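Local coordinates for putative branched chain amino acid ABC transporter, periplasmic amino acid-binding protein (Brucella ovis, PDB 4XFK) that serves as the periplasmic substrate-binding component of an amino-acid ABC transport system, probably capturing branched-chain amino acids for import, at residues E10-A15 with Q304-A309; A34-L39 with I53-Y58; V65-R70 with G92-D97; E109-N114 with T323-A328; Y166-D171 with A242-D247. The protein carries 1 engineered substitution. All coordinates share one frame; numbering follows the deposited sequence.

Contact 1. Residues E10-A15 with Q304-A309; sequences EPLKIA and QLFGEA
Strand 13-18 lies just inside the edge strand 54-59 of the parallel sheet in the N-terminal lobe of this periplasmic binding protein. Leu12, just before the strand, and Ile14 on it meet Phe306 from helix 296-312, which comes back to the sheet almost 300 residues later. Phe306 reaches out from the helix and the two aliphatic chains come the opposite way to meet it. With CG anti to the backbone N (chi1 175°), the phenyl ring stands well off the helix, which lets it bridge a wide backbone gap: the CA atoms of Ile14 and Phe306 are 12.0 Å apart. Leu12 sends CD2 to the rim of the ring, close to its plane, 4.2 Å from Phe306 CZ. One position further round, CE2 of Phe306 lies 3.9 Å from CD1 of Ile14, which approaches obliquely. Ile81 of the neighbouring strand 81-84, and Ile325 and Ile329 of helix 322-331, also touch the Phe306 side chain. All three touching residues are buried, and strand 13-18 itself is held by backbone bonds to Gln54 and Leu56 on the adjoining strand. Across the two segments the contact is purely apolar, made by two methyl groups against the neighbouring ring atoms CZ and CE2. Its contribution is therefore hydrophobic and dispersive, with little directional character of its own.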
# COMPACT_ATOMS: atom_id res chain seq x y z
N GLU A 10 -17.41 -6.62 -25.59
CA GLU A 10 -17.45 -5.60 -24.56
C GLU A 10 -16.03 -5.26 -24.13
O GLU A 10 -15.27 -6.15 -23.74
CB GLU A 10 -18.24 -6.08 -23.35
CG GLU A 10 -19.72 -6.34 -23.58
CD GLU A 10 -20.42 -6.84 -22.33
OE1 GLU A 10 -19.74 -7.04 -21.30
OE2 GLU A 10 -21.66 -7.04 -22.37
N PRO A 11 -15.65 -3.98 -24.17
CA PRO A 11 -14.35 -3.64 -23.58
C PRO A 11 -14.41 -3.61 -22.06
O PRO A 11 -15.45 -3.33 -21.47
CB PRO A 11 -14.08 -2.23 -24.11
CG PRO A 11 -15.44 -1.67 -24.41
CD PRO A 11 -16.28 -2.83 -24.86
N LEU A 12 -13.27 -3.90 -21.45
CA LEU A 12 -13.12 -3.74 -20.01
C LEU A 12 -12.85 -2.27 -19.71
O LEU A 12 -11.96 -1.66 -20.30
CB LEU A 12 -11.97 -4.61 -19.52
CG LEU A 12 -11.77 -4.67 -18.00
CD1 LEU A 12 -13.00 -5.25 -17.32
CD2 LEU A 12 -10.54 -5.50 -17.70
N LYS A 13 -13.63 -1.71 -18.80
CA LYS A 13 -13.49 -0.33 -18.38
C LYS A 13 -13.11 -0.28 -16.91
O LYS A 13 -13.86 -0.75 -16.04
CB LYS A 13 -14.79 0.44 -18.61
CG LYS A 13 -15.19 0.54 -20.09
CD LYS A 13 -16.46 1.37 -20.26
CE LYS A 13 -16.85 1.52 -21.73
NZ LYS A 13 -18.01 2.45 -21.87
N ILE A 14 -11.94 0.29 -16.63
CA ILE A 14 -11.41 0.36 -15.28
C ILE A 14 -11.33 1.80 -14.83
O ILE A 14 -10.67 2.62 -15.48
CB ILE A 14 -10.01 -0.30 -15.20
CG1 ILE A 14 -10.08 -1.75 -15.68
CG2 ILE A 14 -9.45 -0.21 -13.79
CD1 ILE A 14 -8.79 -2.51 -15.53
N ALA A 15 -11.98 2.10 -13.71
CA ALA A 15 -12.01 3.46 -13.17
C ALA A 15 -11.01 3.64 -12.05
O ALA A 15 -11.03 2.92 -11.06
CB ALA A 15 -13.40 3.79 -12.67
N GLN A 304 -0.17 -6.88 -11.92
CA GLN A 304 0.41 -8.05 -12.58
C GLN A 304 -0.38 -9.32 -12.23
O GLN A 304 -0.63 -10.14 -13.11
CB GLN A 304 1.89 -8.21 -12.24
CG GLN A 304 2.75 -7.13 -12.86
CD GLN A 304 4.24 -7.33 -12.65
OE1 GLN A 304 4.66 -8.27 -11.98
NE2 GLN A 304 5.04 -6.44 -13.23
N LEU A 305 -0.77 -9.47 -10.98
CA LEU A 305 -1.60 -10.61 -10.61
C LEU A 305 -2.96 -10.53 -11.31
O LEU A 305 -3.46 -11.53 -11.82
CB LEU A 305 -1.78 -10.71 -9.10
CG LEU A 305 -2.55 -11.96 -8.65
CD1 LEU A 305 -1.78 -13.22 -9.00
CD2 LEU A 305 -2.84 -11.92 -7.17
N PHE A 306 -3.55 -9.34 -11.32
CA PHE A 306 -4.79 -9.10 -12.04
C PHE A 306 -4.66 -9.46 -13.52
O PHE A 306 -5.53 -10.13 -14.07
CB PHE A 306 -5.21 -7.64 -11.86
CG PHE A 306 -6.42 -7.25 -12.66
CD1 PHE A 306 -7.67 -7.79 -12.38
CD2 PHE A 306 -6.31 -6.33 -13.69
CE1 PHE A 306 -8.78 -7.43 -13.12
CE2 PHE A 306 -7.42 -5.97 -14.42
CZ PHE A 306 -8.65 -6.52 -14.14
N GLY A 307 -3.57 -9.06 -14.15
CA GLY A 307 -3.35 -9.38 -15.54
C GLY A 307 -3.24 -10.88 -15.78
O GLY A 307 -3.71 -11.40 -16.79
N GLU A 308 -2.63 -11.58 -14.83
CA GLU A 308 -2.54 -13.02 -14.91
C GLU A 308 -3.93 -13.65 -14.82
O GLU A 308 -4.25 -14.57 -15.57
CB GLU A 308 -1.60 -13.56 -13.83
CG GLU A 308 -1.61 -15.07 -13.66
CD GLU A 308 -0.97 -15.81 -14.81
OE1 GLU A 308 -0.32 -15.17 -15.67
OE2 GLU A 308 -1.13 -17.05 -14.86
N ALA A 309 -4.76 -13.14 -13.91
CA ALA A 309 -6.15 -13.58 -13.80
C ALA A 309 -6.89 -13.41 -15.13
O ALA A 309 -7.60 -14.31 -15.56
CB ALA A 309 -6.86 -12.81 -12.71

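Contact 2. Residues A34-L39 with I53-Y58; sequences AVLYQL and IQILEY
Ile55 meets Leu36 and Leu39 inside a beta-alpha-beta unit, strand 13-18, helix 26-44 and strand 54-59, where the returning strand lies against the helix that crosses over to it. From CB, which points toward the helix, the isoleucine splits into two branches. The short one, CG2, lies anti to the backbone N and comes 4.0 Å from CD2 of Leu36. On the longer branch CG1 sits 3.9 Å from Leu39 CD1. The chain runs on extended (chi2 173°), which carries its terminal methyl onward to the two leucines. Both leucines cross the isoleucine at a slant, about one helical turn apart, and the terminal methyl lies between them. Leu39 also rests on Ile14 of the first strand, tying the helix to both strands of the unit. Further along, Glu57 points to the same helix and pairs with Arg32 in a salt bridge, while at the start of the strand segment the backbone N of Ile53 is bonded to the Asn43 side chain. Between the leucines, Ile55 CD1 has Leu39 CB at 3.9 Å and Leu36 CD2 at 3.7 Å.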
# COMPACT_ATOMS: atom_id res chain seq x y z
N ALA A 34 1.66 4.20 -11.42
CA ALA A 34 1.77 2.75 -11.34
C ALA A 34 0.66 2.05 -12.13
O ALA A 34 0.90 1.05 -12.82
CB ALA A 34 1.75 2.30 -9.89
N VAL A 35 -0.55 2.59 -12.03
CA VAL A 35 -1.69 2.04 -12.76
C VAL A 35 -1.50 2.21 -14.27
O VAL A 35 -1.70 1.27 -15.05
CB VAL A 35 -3.01 2.67 -12.27
CG1 VAL A 35 -4.18 2.27 -13.16
CG2 VAL A 35 -3.27 2.25 -10.82
N LEU A 36 -1.08 3.40 -14.70
CA LEU A 36 -0.84 3.61 -16.13
C LEU A 36 0.32 2.74 -16.60
O LEU A 36 0.31 2.23 -17.71
CB LEU A 36 -0.57 5.08 -16.43
CG LEU A 36 -1.80 5.98 -16.24
CD1 LEU A 36 -1.49 7.41 -16.65
CD2 LEU A 36 -2.99 5.45 -17.02
N TYR A 37 1.33 2.56 -15.75
CA TYR A 37 2.45 1.69 -16.12
C TYR A 37 1.97 0.26 -16.39
O TYR A 37 2.24 -0.30 -17.45
CB TYR A 37 3.54 1.70 -15.04
CG TYR A 37 4.65 0.70 -15.26
CD1 TYR A 37 5.79 1.04 -15.98
CD2 TYR A 37 4.58 -0.59 -14.72
CE1 TYR A 37 6.81 0.12 -16.18
CE2 TYR A 37 5.59 -1.51 -14.91
CZ TYR A 37 6.71 -1.15 -15.64
OH TYR A 37 7.71 -2.08 -15.82
N GLN A 38 1.27 -0.34 -15.43
CA GLN A 38 0.96 -1.76 -15.56
C GLN A 38 -0.22 -2.05 -16.48
O GLN A 38 -0.19 -3.01 -17.26
CB GLN A 38 0.81 -2.45 -14.20
CG GLN A 38 0.79 -3.96 -14.33
CD GLN A 38 2.04 -4.52 -15.00
OE1 GLN A 38 3.15 -4.06 -14.76
NE2 GLN A 38 1.86 -5.55 -15.82
N LEU A 39 -1.28 -1.24 -16.41
CA LEU A 39 -2.33 -1.37 -17.40
C LEU A 39 -1.78 -1.03 -18.79
O LEU A 39 -2.24 -1.58 -19.80
CB LEU A 39 -3.54 -0.49 -17.08
CG LEU A 39 -4.31 -0.84 -15.81
CD1 LEU A 39 -5.55 0.01 -15.72
CD2 LEU A 39 -4.68 -2.31 -15.76
N ILE A 53 -8.04 -2.08 -22.88
CA ILE A 53 -8.69 -1.74 -21.62
C ILE A 53 -8.78 -0.23 -21.54
O ILE A 53 -7.79 0.48 -21.77
CB ILE A 53 -7.88 -2.27 -20.42
CG1 ILE A 53 -7.86 -3.80 -20.43
CG2 ILE A 53 -8.47 -1.78 -19.11
CD1 ILE A 53 -6.89 -4.41 -19.43
N GLN A 54 -9.97 0.28 -21.26
CA GLN A 54 -10.17 1.71 -21.09
C GLN A 54 -9.90 2.11 -19.66
O GLN A 54 -10.40 1.49 -18.71
CB GLN A 54 -11.58 2.10 -21.48
CG GLN A 54 -11.84 1.91 -22.96
CD GLN A 54 -13.27 2.20 -23.35
OE1 GLN A 54 -13.93 3.08 -22.79
NE2 GLN A 54 -13.77 1.45 -24.31
N ILE A 55 -9.09 3.15 -19.50
CA ILE A 55 -8.72 3.65 -18.18
C ILE A 55 -9.46 4.95 -17.96
O ILE A 55 -9.19 5.94 -18.61
CB ILE A 55 -7.20 3.87 -18.09
CG1 ILE A 55 -6.45 2.60 -18.52
CG2 ILE A 55 -6.82 4.27 -16.68
CD1 ILE A 55 -4.96 2.79 -18.62
N LEU A 56 -10.44 4.91 -17.07
CA LEU A 56 -11.29 6.05 -16.80
C LEU A 56 -10.88 6.68 -15.49
O LEU A 56 -11.00 6.07 -14.43
CB LEU A 56 -12.75 5.61 -16.71
CG LEU A 56 -13.34 4.85 -17.90
CD1 LEU A 56 -14.81 4.55 -17.64
CD2 LEU A 56 -13.14 5.62 -19.20
N GLU A 57 -10.38 7.91 -15.53
CA GLU A 57 -9.88 8.55 -14.32
C GLU A 57 -10.90 9.50 -13.72
O GLU A 57 -11.55 10.26 -14.44
CB GLU A 57 -8.59 9.30 -14.64
CG GLU A 57 -7.46 8.39 -15.13
CD GLU A 57 -6.23 9.17 -15.57
OE1 GLU A 57 -5.53 9.71 -14.69
OE2 GLU A 57 -5.97 9.25 -16.78
N TYR A 58 -11.03 9.45 -12.39
CA TYR A 58 -11.93 10.32 -11.64
C TYR A 58 -11.17 10.98 -10.51
O TYR A 58 -10.80 10.34 -9.53
CB TYR A 58 -13.14 9.54 -11.09
CG TYR A 58 -13.97 8.94 -12.19
CD1 TYR A 58 -13.62 7.73 -12.77
CD2 TYR A 58 -15.10 9.60 -12.68
CE1 TYR A 58 -14.36 7.19 -13.80
CE2 TYR A 58 -15.85 9.05 -13.71
CZ TYR A 58 -15.47 7.85 -14.26
OH TYR A 58 -16.20 7.29 -15.29

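Contact 3. Residues V65-R70 with G92-D97; sequences VGAADR and GQITED
Ala67 and Ala68 are the residues of 65-70 that touch helix 88-104, and their small size suits two helix segments whose axes come within 9.0 Å, running roughly the same way at 34°. Ala67 points its methyl toward the partner, and its CB rests 4.1 Å from CG1 of Ile94. That isoleucine leans on Ile82 and Gln84 of strand 81-84 as well, so this is the buried, sheet-facing side of the pair. Next comes Ala68, at the closest backbone approach, its CA 6.5 Å from that of Ile94. Its methyl lies against the hydrogen-bonded side chains of Gln93 and Asp97: CB is 3.4 Å from Asp97 OD2 and 4.2 Å from the aliphatic CG of Gln93. Gln93, bent at chi2 (66°), turns its amide along its own helix, and NE2 gives Asp97 OD2 a nearly straight bond of 3.1 Å. The carboxylate oxygen lies in the amide plane, while the nitrogen approaches it from the syn side, 30° out of the carboxylate plane. A water donates both to this oxygen, at 2.9 Å, and to the carbonyl O of Ala68, joining the helices through solvent. Asp69 then points away from the partner helix; its OD2 takes NE and NH2 of Arg70 side-on in a salt bridge. Neighbouring helices side by side against a parallel sheet are characteristic of the alpha/beta lobes of periplasmic binding proteins; here alanines allow the close approach.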
# COMPACT_ATOMS: atom_id res chain seq x y z
N VAL A 65 -16.73 11.55 1.01
CA VAL A 65 -17.94 12.09 0.38
C VAL A 65 -17.75 12.18 -1.14
O VAL A 65 -18.62 11.77 -1.91
CB VAL A 65 -18.31 13.48 0.95
CG1 VAL A 65 -19.40 14.14 0.11
CG2 VAL A 65 -18.76 13.35 2.40
N GLY A 66 -16.60 12.70 -1.55
CA GLY A 66 -16.28 12.77 -2.96
C GLY A 66 -16.24 11.41 -3.62
O GLY A 66 -16.72 11.22 -4.73
N ALA A 67 -15.67 10.44 -2.91
CA ALA A 67 -15.53 9.10 -3.44
C ALA A 67 -16.87 8.44 -3.76
O ALA A 67 -17.00 7.76 -4.77
CB ALA A 67 -14.73 8.24 -2.48
N ALA A 68 -17.86 8.63 -2.90
CA ALA A 68 -19.18 8.04 -3.13
C ALA A 68 -19.76 8.56 -4.44
O ALA A 68 -20.31 7.81 -5.25
CB ALA A 68 -20.11 8.32 -1.95
N ASP A 69 -19.61 9.86 -4.66
CA ASP A 69 -20.08 10.49 -5.89
C ASP A 69 -19.32 9.94 -7.10
O ASP A 69 -19.92 9.61 -8.12
CB ASP A 69 -19.90 12.01 -5.78
CG ASP A 69 -20.32 12.73 -7.03
OD1 ASP A 69 -21.52 13.02 -7.19
OD2 ASP A 69 -19.43 13.02 -7.87
N ARG A 70 -18.01 9.83 -6.97
CA ARG A 70 -17.19 9.38 -8.09
C ARG A 70 -17.43 7.91 -8.44
O ARG A 70 -17.42 7.55 -9.62
CB ARG A 70 -15.70 9.67 -7.84
CG ARG A 70 -15.35 11.16 -7.57
CD ARG A 70 -15.52 12.08 -8.78
NE ARG A 70 -16.92 12.40 -9.07
CZ ARG A 70 -17.39 12.68 -10.28
NH1 ARG A 70 -16.56 12.71 -11.33
NH2 ARG A 70 -18.67 12.94 -10.45
N GLY A 92 -12.85 2.67 2.79
CA GLY A 92 -13.96 2.21 3.60
C GLY A 92 -15.29 2.56 2.95
O GLY A 92 -16.24 1.76 2.96
N GLN A 93 -15.37 3.75 2.37
CA GLN A 93 -16.57 4.18 1.66
C GLN A 93 -16.74 3.42 0.35
O GLN A 93 -17.83 2.92 0.05
CB GLN A 93 -16.50 5.68 1.39
CG GLN A 93 -17.79 6.25 0.85
CD GLN A 93 -18.92 6.17 1.85
OE1 GLN A 93 -18.73 6.44 3.04
NE2 GLN A 93 -20.10 5.79 1.38
N ILE A 94 -15.67 3.35 -0.45
CA ILE A 94 -15.75 2.68 -1.74
C ILE A 94 -16.17 1.22 -1.58
O ILE A 94 -17.07 0.74 -2.27
CB ILE A 94 -14.40 2.74 -2.52
CG1 ILE A 94 -14.11 4.18 -2.95
CG2 ILE A 94 -14.43 1.82 -3.75
CD1 ILE A 94 -12.79 4.33 -3.68
N THR A 95 -15.53 0.52 -0.64
CA THR A 95 -15.82 -0.89 -0.50
C THR A 95 -17.28 -1.15 -0.12
O THR A 95 -17.90 -2.09 -0.63
CB THR A 95 -14.83 -1.60 0.44
OG1 THR A 95 -14.73 -2.97 0.04
CG2 THR A 95 -15.25 -1.53 1.91
N GLU A 96 -17.84 -0.30 0.73
CA GLU A 96 -19.22 -0.46 1.17
C GLU A 96 -20.20 -0.11 0.06
O GLU A 96 -21.19 -0.82 -0.15
CB GLU A 96 -19.51 0.36 2.43
CG GLU A 96 -19.00 -0.29 3.70
CD GLU A 96 -19.54 -1.70 3.89
OE1 GLU A 96 -20.78 -1.87 3.88
OE2 GLU A 96 -18.72 -2.63 4.03
N ASP A 97 -19.92 0.97 -0.67
CA ASP A 97 -20.77 1.35 -1.79
C ASP A 97 -20.78 0.28 -2.88
O ASP A 97 -21.83 -0.02 -3.46
CB ASP A 97 -20.37 2.70 -2.36
CG ASP A 97 -20.69 3.85 -1.42
OD1 ASP A 97 -21.45 3.64 -0.45
OD2 ASP A 97 -20.17 4.96 -1.65
O HOH W 1 -21.26 5.44 -4.32

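Contact 4. Residues E109-N114 with T323-A328; sequences EVLYLN and TDIALA
Leu111 and Ile325 cross at a slant where strand 111-114 faces helix 322-331. The leucine points at the helix and its fork straddles two successive residues: CD1 lies 3.7 Å from CG2 of Ile325, and CD2 lies 4.0 Å from CB of Ala326. Ile325 presents that methyl because CG1 lies beside the backbone N (chi1 -67°), which leaves CG2 anti to that N. Just before the strand the contact turns polar. Glu109 bends at chi2 (89°) toward Thr323, and a water fills the gap, donating to Glu109 OE1 at 2.6 Å and bonded to Thr323 OG1 at 2.7 Å. Both side chains have further partners: Glu109 OE2 takes the backbone N of Gly107, and Thr323 OG1 is bonded to Tyr130 OH. Glu109 O adds a bond from the Thr322 hydroxyl. Apolar packing plus one water bridge thus seats a helix from late in the chain on the parallel sheet, as one of the helices flanking it in the alpha/beta fold of the N-terminal lobe.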
# COMPACT_ATOMS: atom_id res chain seq x y z
N GLU A 109 -22.14 -7.35 -11.14
CA GLU A 109 -21.31 -6.88 -10.04
C GLU A 109 -20.08 -6.10 -10.49
O GLU A 109 -19.52 -6.34 -11.56
CB GLU A 109 -20.91 -8.06 -9.14
CG GLU A 109 -22.08 -8.71 -8.41
CD GLU A 109 -22.76 -9.82 -9.19
OE1 GLU A 109 -22.47 -9.99 -10.40
OE2 GLU A 109 -23.60 -10.53 -8.59
N VAL A 110 -19.66 -5.17 -9.64
CA VAL A 110 -18.47 -4.36 -9.86
C VAL A 110 -17.36 -4.82 -8.91
O VAL A 110 -17.63 -5.14 -7.75
CB VAL A 110 -18.81 -2.86 -9.64
CG1 VAL A 110 -17.56 -1.98 -9.60
CG2 VAL A 110 -19.79 -2.37 -10.71
N LEU A 111 -16.14 -4.88 -9.42
CA LEU A 111 -14.98 -5.25 -8.62
C LEU A 111 -14.26 -4.02 -8.07
O LEU A 111 -14.12 -3.02 -8.76
CB LEU A 111 -13.97 -6.03 -9.45
CG LEU A 111 -14.22 -7.51 -9.69
CD1 LEU A 111 -13.43 -7.99 -10.89
CD2 LEU A 111 -13.85 -8.28 -8.44
N TYR A 112 -13.80 -4.12 -6.82
CA TYR A 112 -12.95 -3.09 -6.25
C TYR A 112 -11.55 -3.70 -6.06
O TYR A 112 -11.35 -4.58 -5.22
CB TYR A 112 -13.54 -2.56 -4.94
CG TYR A 112 -12.65 -1.64 -4.13
CD1 TYR A 112 -11.70 -0.81 -4.74
CD2 TYR A 112 -12.77 -1.60 -2.74
CE1 TYR A 112 -10.89 0.02 -3.97
CE2 TYR A 112 -11.97 -0.78 -1.98
CZ TYR A 112 -11.03 0.02 -2.59
OH TYR A 112 -10.25 0.81 -1.80
N LEU A 113 -10.60 -3.26 -6.88
CA LEU A 113 -9.20 -3.63 -6.70
C LEU A 113 -8.53 -2.58 -5.84
O LEU A 113 -8.27 -1.45 -6.28
CB LEU A 113 -8.50 -3.74 -8.05
CG LEU A 113 -9.17 -4.63 -9.09
CD1 LEU A 113 -8.30 -4.69 -10.33
CD2 LEU A 113 -9.44 -6.03 -8.56
N ASN A 114 -8.29 -2.96 -4.60
CA ASN A 114 -7.68 -2.08 -3.62
C ASN A 114 -6.17 -2.24 -3.73
O ASN A 114 -5.60 -3.26 -3.36
CB ASN A 114 -8.22 -2.47 -2.25
CG ASN A 114 -7.46 -1.84 -1.11
OD1 ASN A 114 -6.56 -1.02 -1.32
ND2 ASN A 114 -7.81 -2.24 0.11
N THR A 323 -17.59 -11.93 -11.93
CA THR A 323 -17.47 -13.07 -11.02
C THR A 323 -16.39 -14.02 -11.52
O THR A 323 -15.57 -14.50 -10.74
CB THR A 323 -18.80 -13.80 -10.84
OG1 THR A 323 -19.78 -12.86 -10.39
CG2 THR A 323 -18.66 -14.92 -9.81
N ASP A 324 -16.37 -14.26 -12.83
CA ASP A 324 -15.32 -15.09 -13.41
C ASP A 324 -13.95 -14.44 -13.22
O ASP A 324 -12.97 -15.13 -12.94
CB ASP A 324 -15.59 -15.36 -14.90
CG ASP A 324 -16.80 -16.25 -15.12
OD1 ASP A 324 -17.17 -17.00 -14.18
OD2 ASP A 324 -17.37 -16.20 -16.22
N ILE A 325 -13.87 -13.12 -13.36
CA ILE A 325 -12.60 -12.43 -13.12
C ILE A 325 -12.18 -12.60 -11.66
O ILE A 325 -11.03 -12.92 -11.37
CB ILE A 325 -12.67 -10.94 -13.52
CG1 ILE A 325 -12.83 -10.81 -15.04
CG2 ILE A 325 -11.42 -10.19 -13.04
CD1 ILE A 325 -13.15 -9.40 -15.51
N ALA A 326 -13.13 -12.43 -10.74
CA ALA A 326 -12.84 -12.57 -9.32
C ALA A 326 -12.30 -13.96 -8.98
O ALA A 326 -11.31 -14.10 -8.26
CB ALA A 326 -14.09 -12.28 -8.50
N LEU A 327 -12.95 -14.99 -9.50
CA LEU A 327 -12.48 -16.36 -9.27
C LEU A 327 -11.09 -16.56 -9.87
O LEU A 327 -10.24 -17.21 -9.28
CB LEU A 327 -13.47 -17.38 -9.84
CG LEU A 327 -14.84 -17.38 -9.16
CD1 LEU A 327 -15.84 -18.20 -9.99
CD2 LEU A 327 -14.75 -17.93 -7.75
N ALA A 328 -10.85 -15.98 -11.04
CA ALA A 328 -9.53 -16.10 -11.65
C ALA A 328 -8.46 -15.41 -10.79
O ALA A 328 -7.34 -15.90 -10.69
CB ALA A 328 -9.53 -15.54 -13.07
O HOH W 2 -20.68 -10.91 -12.10

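Contact 5. Residues Y166-D171 with A242-D247; sequences YSWGVD and ATSFLD. With ACT (acetate ion), chain B.
Trp168 meets Ser244 and Phe245 in a buried, largely aromatic contact between the first turn of helix 167-184 and the loop just after strand 240-243. Indole and phenyl come from opposite directions and stand obliquely, planes at 42° and centroids 5.5 Å apart, with Trp168 CZ2 3.5 Å from Phe245 CE2. Ser244 OG lies near the indole plane at the edge, also 3.5 Å from CZ2 of Trp168, and reaches over one face of the Phe245 ring as well. Trp168 turns CG away from its own backbone N (chi1 161°), which extends the indole toward that loop, and its NE1 is bonded to the carbonyl O of Gly219, which helps fix its rotation. Helix starts and loops at the C-terminal ends of parallel strands line the cleft between the two lobes in periplasmic binding proteins, and here an acetate, probably from the crystallisation liquor, occupies such a place. Its methyl carbon CH3 sits over one face of the indole, offset toward the rim, 3.8 Å from Trp168 CG. Tyr166, at the N-cap position of the helix, donates its OH to acetate O at 2.6 Å, the oxygen lying near the ring plane. That hydroxyl is also bonded to Trp221 NE1, and Ser88 OG and Glu118 N bind the same acetate. Within the 242-247 segment, Thr243 OG1 accepts from Leu246 N, 3.2 Å away, in an ST motif that shapes the loop carrying Phe245.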
# COMPACT_ATOMS: atom_id res chain seq x y z
N TYR A 166 -7.11 8.22 12.37
CA TYR A 166 -8.16 7.65 11.53
C TYR A 166 -7.92 6.14 11.49
O TYR A 166 -6.98 5.66 12.12
CB TYR A 166 -8.24 8.27 10.13
CG TYR A 166 -7.15 7.93 9.13
CD1 TYR A 166 -5.84 8.36 9.30
CD2 TYR A 166 -7.46 7.21 7.97
CE1 TYR A 166 -4.86 8.08 8.35
CE2 TYR A 166 -6.50 6.92 7.02
CZ TYR A 166 -5.20 7.36 7.22
OH TYR A 166 -4.22 7.08 6.28
N SER A 167 -8.75 5.41 10.76
CA SER A 167 -8.73 3.94 10.81
C SER A 167 -7.32 3.37 10.67
O SER A 167 -6.91 2.52 11.46
CB SER A 167 -9.67 3.32 9.77
OG SER A 167 -9.28 3.69 8.47
N TRP A 168 -6.57 3.86 9.68
CA TRP A 168 -5.23 3.35 9.43
C TRP A 168 -4.29 3.53 10.63
O TRP A 168 -3.64 2.57 11.07
CB TRP A 168 -4.64 4.02 8.19
CG TRP A 168 -3.14 3.93 8.10
CD1 TRP A 168 -2.25 4.97 8.21
CD2 TRP A 168 -2.35 2.75 7.91
NE1 TRP A 168 -0.97 4.51 8.08
CE2 TRP A 168 -1.00 3.15 7.90
CE3 TRP A 168 -2.66 1.39 7.77
CZ2 TRP A 168 0.05 2.24 7.75
CZ3 TRP A 168 -1.61 0.49 7.60
CH2 TRP A 168 -0.27 0.92 7.60
N GLY A 169 -4.21 4.74 11.16
CA GLY A 169 -3.28 5.02 12.24
C GLY A 169 -3.64 4.31 13.53
O GLY A 169 -2.76 3.87 14.28
N VAL A 170 -4.94 4.19 13.79
CA VAL A 170 -5.42 3.44 14.93
C VAL A 170 -5.00 1.97 14.80
O VAL A 170 -4.54 1.37 15.77
CB VAL A 170 -6.94 3.58 15.05
CG1 VAL A 170 -7.53 2.58 16.05
CG2 VAL A 170 -7.28 5.02 15.45
N ASP A 171 -5.12 1.42 13.59
CA ASP A 171 -4.71 0.03 13.38
C ASP A 171 -3.20 -0.15 13.58
O ASP A 171 -2.77 -1.18 14.12
CB ASP A 171 -5.07 -0.44 11.97
CG ASP A 171 -6.56 -0.70 11.79
OD1 ASP A 171 -7.28 -0.86 12.78
OD2 ASP A 171 -6.99 -0.76 10.62
N ALA A 242 10.67 3.53 12.66
CA ALA A 242 10.35 2.25 12.03
C ALA A 242 8.99 2.43 11.38
O ALA A 242 7.99 2.66 12.06
CB ALA A 242 10.32 1.14 13.06
N THR A 243 8.97 2.36 10.05
CA THR A 243 7.85 2.90 9.30
C THR A 243 7.32 1.96 8.23
O THR A 243 7.97 0.96 7.87
CB THR A 243 8.26 4.19 8.55
OG1 THR A 243 9.11 3.85 7.44
CG2 THR A 243 8.97 5.17 9.49
N SER A 244 6.16 2.33 7.70
CA SER A 244 5.62 1.73 6.49
C SER A 244 5.90 2.57 5.26
O SER A 244 5.96 2.02 4.16
CB SER A 244 4.11 1.53 6.63
OG SER A 244 3.48 2.69 7.18
N PHE A 245 6.09 3.89 5.43
CA PHE A 245 6.04 4.81 4.28
C PHE A 245 7.21 5.77 4.17
O PHE A 245 7.12 6.77 3.45
CB PHE A 245 4.73 5.61 4.27
CG PHE A 245 3.49 4.76 4.26
CD1 PHE A 245 3.34 3.71 3.36
CD2 PHE A 245 2.46 5.01 5.16
CE1 PHE A 245 2.20 2.92 3.37
CE2 PHE A 245 1.32 4.23 5.17
CZ PHE A 245 1.18 3.18 4.27
N LEU A 246 8.34 5.48 4.83
CA LEU A 246 9.45 6.43 4.78
C LEU A 246 10.01 6.63 3.38
O LEU A 246 10.59 7.69 3.10
CB LEU A 246 10.57 6.02 5.74
CG LEU A 246 11.64 7.08 6.00
CD1 LEU A 246 11.06 8.32 6.65
CD2 LEU A 246 12.76 6.50 6.84
N ASP A 247 9.84 5.65 2.48
CA ASP A 247 10.40 5.79 1.13
C ASP A 247 9.52 6.63 0.19
O ASP A 247 9.83 6.74 -0.99
CB ASP A 247 10.78 4.44 0.51
CG ASP A 247 9.59 3.53 0.30
OD1 ASP A 247 8.60 3.68 1.04
OD2 ASP A 247 9.66 2.67 -0.60
C ACT B . -4.02 4.33 4.32
O ACT B . -4.90 5.16 4.65
OXT ACT B . -4.42 3.21 3.93
CH3 ACT B . -2.57 4.68 4.37

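In the fold
Contacts 1, 2 and 4 all reach the same five-stranded parallel sheet. Contacts 1 and 2 have centres 10 Å apart and share the strand pairing of 13-18 with 54-59; contacts 1 and 4, at 9 Å, meet at Phe306, which packs on both Leu113 and Ile325. Contact 3 joins this body at two places: Arg70 packs on Tyr58 of contact 2, and Ile94 and Thr95 on Tyr112 of contact 4. Contact 5 stands apart, its centre about 29 Å from that of contact 1, and carries the acetate in the cleft. Its Phe245 side chain is about 5 Å from a bound sodium ion; Tyr31, Gly85 and Gly116 form a sodium site seen in the structure.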